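PDB 3SDO: nitrilotriacetate monooxygenase from Burkholderia pseudomallei, which probably acts as a flavin-dependent monooxygenase of the NtaA/SnaA/DszA family, using FMN and molecular oxygen to oxidise its substrate. Local coordinates for residues F56-Y64 with R76-S84; T90-S101 with S120-V129. One frame throughout, in Å; residues are numbered along the deposited sequence.

Contact 1 of 2, residues F56-Y64 with R76-S84; sequences FAFIADSAY and RFEPISLLS
Ile-59, at the end of strand 56-59, drives its branched side chain into the first turns of helix 79-88. Ile-59 CG1 lies beside the backbone N, anti to the carbonyl carbon (chi1 -58°), and meets Leu-83 CD2 at 3.6 Å as the two side chains slide past each other in opposite directions. Ile-59 CD1 rests on Leu-82 CD2 at 3.7 Å, these side chains crossing at about a right angle, while CG2 reaches the ring of Pro-79. Branching at CB thus lets one isoleucine meet Pro-79 with CG2 and both leucines with its CG1-CD1 arm.

Farther along, the flat carboxylate of Asp-61 packs on the proline ring, with OD1 3.5 Å from Pro-79 CD. A water 2.7 Å from Asp-61 OD1 also meets Phe-77 O and accepts from Arg-76 NE. The direct Asp-61 to Arg-76 salt bridge is long and out of the guanidinium plane, so it is probably only electrostatic; Arg-111 of the second subunit is the stronger partner of Asp-61. One guanidinium face lies over the backbone at Asp-61 CA and Ser-62 N, and Arg-76 NH2 makes a weak hydrogen bond to Ser-62 OG at 2.8 Å.

Glu-78 N-caps the helix, its OE1 accepting from Ser-81 N at 2.9 Å. This is strand-to-helix packing of a TIM barrel of the luciferase-like family, with Asp-61, a predicted FMN ligand, just beyond the strand's C-terminal end.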
loop_
_atom_site.group_PDB
_atom_site.type_symbol
_atom_site.label_atom_id
_atom_site.label_comp_id
_atom_site.label_asym_id
_atom_site.label_seq_id
_atom_site.Cartn_x
_atom_site.Cartn_y
_atom_site.Cartn_z
ATOM N N PHE A 56 -7.270 15.701 -5.940
ATOM C CA PHE A 56 -6.564 14.466 -5.547
ATOM C C PHE A 56 -5.379 14.757 -4.631
ATOM O O PHE A 56 -4.818 15.852 -4.663
ATOM C CB PHE A 56 -6.136 13.620 -6.779
ATOM C CG PHE A 56 -5.198 14.302 -7.694
ATOM C CD1 PHE A 56 -5.672 15.172 -8.650
ATOM C CD2 PHE A 56 -3.814 14.109 -7.593
ATOM C CE1 PHE A 56 -4.790 15.832 -9.507
ATOM C CE2 PHE A 56 -2.947 14.764 -8.431
ATOM C CZ PHE A 56 -3.425 15.636 -9.383
ATOM N N ALA A 57 -5.067 13.780 -3.781
ATOM C CA ALA A 57 -3.819 13.726 -3.028
ATOM C C ALA A 57 -2.887 12.777 -3.779
ATOM O O ALA A 57 -3.332 11.718 -4.240
ATOM C CB ALA A 57 -4.074 13.218 -1.575
ATOM N N PHE A 58 -1.617 13.171 -3.906
ATOM C CA PHE A 58 -0.593 12.418 -4.612
ATOM C C PHE A 58 0.535 12.043 -3.632
ATOM O O PHE A 58 1.088 12.900 -2.930
ATOM C CB PHE A 58 -0.063 13.225 -5.809
ATOM C CG PHE A 58 1.163 12.626 -6.477
ATOM C CD1 PHE A 58 1.222 11.279 -6.781
ATOM C CD2 PHE A 58 2.250 13.420 -6.795
ATOM C CE1 PHE A 58 2.359 10.721 -7.386
ATOM C CE2 PHE A 58 3.391 12.881 -7.404
ATOM C CZ PHE A 58 3.450 11.536 -7.694
ATOM N N ILE A 59 0.807 10.746 -3.564
ATOM C CA ILE A 59 1.853 10.156 -2.746
ATOM C C ILE A 59 2.923 9.666 -3.697
ATOM O O ILE A 59 2.737 8.657 -4.391
ATOM C CB ILE A 59 1.320 8.996 -1.887
ATOM C CG1 ILE A 59 0.187 9.486 -0.980
ATOM C CG2 ILE A 59 2.437 8.392 -1.003
ATOM C CD1 ILE A 59 0.600 10.641 -0.032
ATOM N N ALA A 60 4.003 10.443 -3.771
ATOM C CA ALA A 60 5.203 10.099 -4.509
ATOM C C ALA A 60 5.930 8.992 -3.751
ATOM O O ALA A 60 5.592 8.690 -2.616
ATOM C CB ALA A 60 6.134 11.344 -4.666
ATOM N N ASP A 61 6.923 8.387 -4.376
ATOM C CA ASP A 61 7.578 7.259 -3.736
ATOM C C ASP A 61 9.040 7.080 -4.116
ATOM O O ASP A 61 9.497 7.612 -5.142
ATOM C CB ASP A 61 6.809 5.985 -4.064
ATOM C CG ASP A 61 7.033 4.895 -3.040
ATOM O OD1 ASP A 61 7.055 5.222 -1.823
ATOM O OD2 ASP A 61 7.180 3.731 -3.462
ATOM N N SER A 62 9.750 6.346 -3.265
ATOM C CA SER A 62 11.108 5.890 -3.523
ATOM C C SER A 62 11.312 4.528 -2.880
ATOM O O SER A 62 10.564 4.137 -1.982
ATOM C CB SER A 62 12.125 6.892 -2.960
ATOM O OG SER A 62 11.970 7.039 -1.546
ATOM N N ALA A 63 12.331 3.804 -3.341
ATOM C CA ALA A 63 12.640 2.490 -2.782
ATOM C C ALA A 63 14.147 2.271 -2.679
ATOM O O ALA A 63 14.632 1.179 -2.937
ATOM C CB ALA A 63 11.993 1.393 -3.614
ATOM N N TYR A 64 14.861 3.314 -2.272
ATOM C CA TYR A 64 16.324 3.290 -2.172
ATOM C C TYR A 64 16.770 4.346 -1.187
ATOM O O TYR A 64 16.284 5.482 -1.223
ATOM C CB TYR A 64 16.993 3.521 -3.532
ATOM C CG TYR A 64 18.491 3.327 -3.496
ATOM C CD1 TYR A 64 19.036 2.069 -3.240
ATOM C CD2 TYR A 64 19.366 4.394 -3.700
ATOM C CE1 TYR A 64 20.404 1.876 -3.198
ATOM C CE2 TYR A 64 20.754 4.203 -3.651
ATOM C CZ TYR A 64 21.255 2.935 -3.399
ATOM O OH TYR A 64 22.619 2.710 -3.327
ATOM N N ARG A 76 9.478 6.999 5.102
ATOM C CA ARG A 76 8.210 7.392 4.526
ATOM C C ARG A 76 7.288 6.194 4.548
ATOM O O ARG A 76 7.756 5.055 4.700
ATOM C CB ARG A 76 8.398 7.874 3.072
ATOM C CG ARG A 76 9.038 6.851 2.149
ATOM C CD ARG A 76 9.723 7.459 0.894
ATOM N NE ARG A 76 8.803 8.215 0.047
ATOM C CZ ARG A 76 9.161 9.071 -0.916
ATOM N NH1 ARG A 76 8.226 9.721 -1.582
ATOM N NH2 ARG A 76 10.441 9.314 -1.202
ATOM N N PHE A 77 5.985 6.456 4.368
ATOM C CA PHE A 77 5.000 5.398 4.245
ATOM C C PHE A 77 5.108 4.773 2.864
ATOM O O PHE A 77 5.685 5.360 1.933
ATOM C CB PHE A 77 3.569 5.922 4.502
ATOM C CG PHE A 77 3.273 6.209 5.959
ATOM C CD1 PHE A 77 3.243 5.179 6.898
ATOM C CD2 PHE A 77 3.025 7.493 6.388
ATOM C CE1 PHE A 77 2.962 5.452 8.256
ATOM C CE2 PHE A 77 2.727 7.769 7.719
ATOM C CZ PHE A 77 2.703 6.745 8.662
ATOM N N GLU A 78 4.574 3.566 2.735
ATOM C CA GLU A 78 4.443 2.923 1.435
ATOM C C GLU A 78 3.053 3.304 0.852
ATOM O O GLU A 78 2.074 3.402 1.609
ATOM C CB GLU A 78 4.642 1.415 1.599
ATOM C CG GLU A 78 4.486 0.613 0.333
ATOM C CD GLU A 78 3.045 0.378 -0.048
ATOM O OE1 GLU A 78 2.167 0.312 0.849
ATOM O OE2 GLU A 78 2.805 0.238 -1.262
ATOM N N PRO A 79 2.959 3.564 -0.483
ATOM C CA PRO A 79 1.724 4.195 -0.996
ATOM C C PRO A 79 0.417 3.399 -0.960
ATOM O O PRO A 79 -0.609 3.990 -0.663
ATOM C CB PRO A 79 2.075 4.549 -2.443
ATOM C CG PRO A 79 3.581 4.683 -2.430
ATOM C CD PRO A 79 4.012 3.565 -1.503
ATOM N N ILE A 80 0.418 2.101 -1.267
ATOM C CA ILE A 80 -0.851 1.348 -1.275
ATOM C C ILE A 80 -1.444 1.327 0.134
ATOM O O ILE A 80 -2.641 1.595 0.302
ATOM C CB ILE A 80 -0.694 -0.081 -1.804
ATOM C CG1 ILE A 80 -0.282 -0.060 -3.271
ATOM C CG2 ILE A 80 -1.997 -0.918 -1.585
ATOM C CD1 ILE A 80 -1.372 0.466 -4.214
ATOM N N SER A 81 -0.619 0.984 1.129
ATOM C CA SER A 81 -1.053 1.003 2.517
ATOM C C SER A 81 -1.533 2.401 2.940
ATOM O O SER A 81 -2.614 2.544 3.510
ATOM C CB SER A 81 0.043 0.522 3.483
ATOM O OG SER A 81 1.273 1.219 3.318
ATOM N N LEU A 82 -0.733 3.428 2.674
ATOM C CA LEU A 82 -1.103 4.783 3.104
ATOM C C LEU A 82 -2.414 5.235 2.450
ATOM O O LEU A 82 -3.314 5.752 3.122
ATOM C CB LEU A 82 0.039 5.785 2.818
ATOM C CG LEU A 82 -0.243 7.270 3.138
ATOM C CD1 LEU A 82 -0.581 7.527 4.597
ATOM C CD2 LEU A 82 0.949 8.141 2.700
ATOM N N LEU A 83 -2.531 5.027 1.144
ATOM C CA LEU A 83 -3.692 5.511 0.412
ATOM C C LEU A 83 -4.973 4.760 0.802
ATOM O O LEU A 83 -6.062 5.350 0.847
ATOM C CB LEU A 83 -3.429 5.414 -1.092
ATOM C CG LEU A 83 -2.452 6.482 -1.612
ATOM C CD1 LEU A 83 -2.109 6.198 -3.086
ATOM C CD2 LEU A 83 -3.003 7.909 -1.457
ATOM N N SER A 84 -4.825 3.483 1.144
ATOM C CA SER A 84 -5.958 2.647 1.509
ATOM C C SER A 84 -6.512 3.086 2.877
ATOM O O SER A 84 -7.716 3.185 3.069
ATOM C CB SER A 84 -5.534 1.173 1.537
ATOM O OG SER A 84 -5.178 0.695 0.242
HETATM O O HOH W 1 6.125 7.020 -0.072
#

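Contact 2 of 2, residues T90-S101 with S120-V129; sequences TSKIGLVGTMSS and SGGRAGWNVV
Arg-123 lays its guanidinium between Leu-95 CD1 on one face and Ser-91 O on the other, while its edge is turned to the 90-93 loop. Arg-123 NH1 gives a nearly straight bond (170°) to Thr-90 OG1 at 2.9 Å, almost in the guanidinium plane, and a second to Ile-93 O at 2.9 Å, in the carbonyl plane on a lone pair. The side chain bends at chi3 (-78°), bringing NE to Ser-120 O, and NH2 goes to Ala-87 O. An arginine suits this buried place because its several N-H groups can serve backbone oxygens on different sides. Gly-121, with positive phi, ends the preceding helix in a Schellman motif.

From here strands 94-100 and 124-129 run parallel, joined through helix 106-119 as a beta-alpha-beta unit of the TIM barrel. The ladder begins with Leu-95 N to Arg-123 O at 2.8 Å and continues through Gly-125, Gly-97 and Asn-127. At Gly-125 the absence of a side chain suits the close approach of Val-96, whose CG2 lies 4.0 Å from Gly-125 CA.

Trp-126 holds CG anti to its own N (chi1 170°), and its indole edge turns back to strand 94-100: Trp-126 NE1 bonds to Met-99 O at 2.9 Å, with the oxygen close to the ring plane. Met-99 CB lies 3.5 Å from Trp-126 NE1, and Val-128 CG2 sits over the ring centre. On the other face of the sheet, Thr-98, a predicted FMN-binding residue, lies alongside Asn-127 and sets its CG2 3.5 Å from Val-129 CG2.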
loop_
_atom_site.group_PDB
_atom_site.type_symbol
_atom_site.label_atom_id
_atom_site.label_comp_id
_atom_site.label_asym_id
_atom_site.label_seq_id
_atom_site.Cartn_x
_atom_site.Cartn_y
_atom_site.Cartn_z
ATOM N N THR A 90 -11.624 9.654 4.317
ATOM C CA THR A 90 -11.999 10.728 3.426
ATOM C C THR A 90 -13.215 10.231 2.654
ATOM O O THR A 90 -13.698 9.131 2.900
ATOM C CB THR A 90 -10.838 11.116 2.467
ATOM O OG1 THR A 90 -10.387 9.967 1.713
ATOM C CG2 THR A 90 -9.657 11.732 3.235
ATOM N N SER A 91 -13.708 11.022 1.716
ATOM C CA SER A 91 -14.859 10.600 0.920
ATOM C C SER A 91 -14.809 10.959 -0.578
ATOM O O SER A 91 -15.382 10.232 -1.390
ATOM C CB SER A 91 -16.144 11.140 1.557
ATOM O OG SER A 91 -16.080 12.539 1.676
ATOM N N LYS A 92 -14.155 12.057 -0.951
ATOM C CA LYS A 92 -14.198 12.540 -2.348
ATOM C C LYS A 92 -12.833 12.616 -2.986
ATOM O O LYS A 92 -12.699 12.418 -4.200
ATOM C CB LYS A 92 -14.738 13.976 -2.442
ATOM C CG LYS A 92 -16.126 14.232 -2.035
ATOM C CD LYS A 92 -16.528 15.704 -2.408
ATOM C CE LYS A 92 -16.800 15.862 -3.937
ATOM N NZ LYS A 92 -17.707 17.018 -4.324
ATOM N N ILE A 93 -11.827 12.994 -2.201
ATOM C CA ILE A 93 -10.526 13.308 -2.764
ATOM C C ILE A 93 -9.888 12.081 -3.440
ATOM O O ILE A 93 -9.953 10.956 -2.933
ATOM C CB ILE A 93 -9.603 13.953 -1.735
ATOM C CG1 ILE A 93 -8.387 14.608 -2.409
ATOM C CG2 ILE A 93 -9.133 12.921 -0.695
ATOM C CD1 ILE A 93 -7.659 15.628 -1.498
ATOM N N GLY A 94 -9.289 12.295 -4.599
ATOM C CA GLY A 94 -8.580 11.220 -5.291
ATOM C C GLY A 94 -7.335 10.776 -4.548
ATOM O O GLY A 94 -6.795 11.491 -3.702
ATOM N N LEU A 95 -6.895 9.565 -4.852
ATOM C CA LEU A 95 -5.841 8.891 -4.088
ATOM C C LEU A 95 -4.855 8.327 -5.079
ATOM O O LEU A 95 -5.055 7.219 -5.596
ATOM C CB LEU A 95 -6.462 7.770 -3.257
ATOM C CG LEU A 95 -7.582 8.235 -2.332
ATOM C CD1 LEU A 95 -8.438 7.019 -1.867
ATOM C CD2 LEU A 95 -6.985 8.996 -1.142
ATOM N N VAL A 96 -3.797 9.090 -5.341
ATOM C CA VAL A 96 -2.870 8.778 -6.403
ATOM C C VAL A 96 -1.535 8.355 -5.801
ATOM O O VAL A 96 -0.943 9.082 -4.989
ATOM C CB VAL A 96 -2.681 9.981 -7.312
ATOM C CG1 VAL A 96 -1.658 9.674 -8.430
ATOM C CG2 VAL A 96 -4.042 10.409 -7.889
ATOM N N GLY A 97 -1.066 7.190 -6.229
ATOM C CA GLY A 97 0.146 6.607 -5.709
ATOM C C GLY A 97 1.177 6.201 -6.726
ATOM O O GLY A 97 0.873 5.617 -7.767
ATOM N N THR A 98 2.428 6.502 -6.420
ATOM C CA THR A 98 3.532 6.048 -7.262
ATOM C C THR A 98 3.821 4.550 -7.099
ATOM O O THR A 98 3.850 4.027 -5.995
ATOM C CB THR A 98 4.816 6.863 -6.968
ATOM O OG1 THR A 98 4.640 8.198 -7.439
ATOM C CG2 THR A 98 6.042 6.256 -7.646
ATOM N N MET A 99 4.058 3.864 -8.213
ATOM C CA MET A 99 4.609 2.523 -8.174
ATOM C C MET A 99 5.396 2.261 -9.454
ATOM O O MET A 99 4.978 2.642 -10.537
ATOM C CB MET A 99 3.534 1.459 -7.980
ATOM C CG MET A 99 4.123 0.131 -7.510
ATOM S SD MET A 99 2.848 -1.082 -7.199
ATOM C CE MET A 99 2.134 -0.483 -5.661
ATOM N N SER A 100 6.553 1.630 -9.290
ATOM C CA SER A 100 7.498 1.413 -10.371
ATOM C C SER A 100 7.107 0.228 -11.257
ATOM O O SER A 100 6.694 -0.819 -10.773
ATOM C CB SER A 100 8.911 1.178 -9.786
ATOM O OG SER A 100 9.648 0.269 -10.587
ATOM N N SER A 101 7.276 0.403 -12.560
ATOM C CA SER A 101 7.057 -0.661 -13.522
ATOM C C SER A 101 8.153 -1.710 -13.467
ATOM O O SER A 101 7.896 -2.844 -13.793
ATOM C CB SER A 101 7.048 -0.110 -14.951
ATOM O OG SER A 101 6.217 1.013 -15.040
ATOM N N SER A 120 -12.282 2.567 -2.185
ATOM C CA SER A 120 -12.439 4.005 -2.214
ATOM C C SER A 120 -13.624 4.480 -3.059
ATOM O O SER A 120 -13.877 5.662 -3.126
ATOM C CB SER A 120 -11.148 4.682 -2.751
ATOM O OG SER A 120 -10.945 4.445 -4.148
ATOM N N GLY A 121 -14.328 3.581 -3.732
ATOM C CA GLY A 121 -15.469 3.997 -4.557
ATOM C C GLY A 121 -15.059 4.703 -5.849
ATOM O O GLY A 121 -15.787 5.569 -6.357
ATOM N N GLY A 122 -13.914 4.328 -6.393
ATOM C CA GLY A 122 -13.470 4.835 -7.685
ATOM C C GLY A 122 -12.624 6.083 -7.623
ATOM O O GLY A 122 -12.792 6.992 -8.446
ATOM N N ARG A 123 -11.683 6.136 -6.675
ATOM C CA ARG A 123 -10.851 7.306 -6.502
ATOM C C ARG A 123 -9.349 7.043 -6.659
ATOM O O ARG A 123 -8.541 7.928 -6.384
ATOM C CB ARG A 123 -11.115 7.899 -5.110
ATOM C CG ARG A 123 -12.497 8.479 -4.937
ATOM C CD ARG A 123 -12.612 9.203 -3.582
ATOM N NE ARG A 123 -12.785 8.280 -2.452
ATOM C CZ ARG A 123 -12.258 8.428 -1.233
ATOM N NH1 ARG A 123 -11.410 9.415 -0.945
ATOM N NH2 ARG A 123 -12.551 7.542 -0.285
ATOM N N ALA A 124 -8.970 5.843 -7.096
ATOM C CA ALA A 124 -7.548 5.506 -7.224
ATOM C C ALA A 124 -6.889 6.109 -8.467
ATOM O O ALA A 124 -7.526 6.268 -9.528
ATOM C CB ALA A 124 -7.364 3.996 -7.230
ATOM N N GLY A 125 -5.599 6.395 -8.341
ATOM C CA GLY A 125 -4.746 6.771 -9.476
ATOM C C GLY A 125 -3.390 6.107 -9.325
ATOM O O GLY A 125 -2.924 5.892 -8.204
ATOM N N TRP A 126 -2.768 5.725 -10.441
ATOM C CA TRP A 126 -1.435 5.131 -10.400
ATOM C C TRP A 126 -0.500 6.026 -11.175
ATOM O O TRP A 126 -0.736 6.272 -12.367
ATOM C CB TRP A 126 -1.434 3.701 -10.997
ATOM C CG TRP A 126 -0.067 3.064 -11.228
ATOM C CD1 TRP A 126 1.081 3.330 -10.563
ATOM C CD2 TRP A 126 0.255 2.017 -12.174
ATOM N NE1 TRP A 126 2.109 2.538 -11.039
ATOM C CE2 TRP A 126 1.627 1.733 -12.034
ATOM C CE3 TRP A 126 -0.483 1.314 -13.132
ATOM C CZ2 TRP A 126 2.280 0.785 -12.825
ATOM C CZ3 TRP A 126 0.151 0.367 -13.905
ATOM C CH2 TRP A 126 1.528 0.116 -13.755
ATOM N N ASN A 127 0.534 6.528 -10.488
ATOM C CA ASN A 127 1.617 7.259 -11.119
ATOM C C ASN A 127 2.653 6.251 -11.557
ATOM O O ASN A 127 3.363 5.682 -10.718
ATOM C CB ASN A 127 2.257 8.305 -10.192
ATOM C CG ASN A 127 3.436 9.006 -10.850
ATOM O OD1 ASN A 127 3.376 9.352 -12.043
ATOM N ND2 ASN A 127 4.519 9.210 -10.095
ATOM N N VAL A 128 2.700 6.016 -12.863
ATOM C CA VAL A 128 3.597 5.037 -13.477
ATOM C C VAL A 128 4.994 5.642 -13.575
ATOM O O VAL A 128 5.205 6.631 -14.272
ATOM C CB VAL A 128 3.086 4.623 -14.875
ATOM C CG1 VAL A 128 4.075 3.640 -15.591
ATOM C CG2 VAL A 128 1.694 4.005 -14.763
ATOM N N VAL A 129 5.929 5.062 -12.828
ATOM C CA VAL A 129 7.296 5.529 -12.816
ATOM C C VAL A 129 8.169 4.624 -13.688
ATOM O O VAL A 129 8.268 3.427 -13.450
ATOM C CB VAL A 129 7.786 5.674 -11.375
ATOM C CG1 VAL A 129 9.250 5.484 -11.270
ATOM C CG2 VAL A 129 7.348 7.055 -10.838
#

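After strand 11-15 and helix 39-51 the chain enters strand 56-59, then a loop with the short helix 71-74, and contact 1 closes this excursion when helix 79-88 returns against the strand. The same helix leads into strand 94-100, where contact 2 opens; helix 106-119 follows, and contact 2 closes when strand 124-129 pairs in parallel beside 94-100. The two closures are therefore in series and neither nest nor cross. They share one parallel sheet, since strand 94-100 lies between 56-59 and 124-129, with Ile-59 N 2.8 Å from Val-96 O. Ile-80 of the helix packs on Met-99, and beyond strand 56-59 the side chain of Asp-61 comes within about 4 Å of that of Thr-98, both predicted to bind FMN.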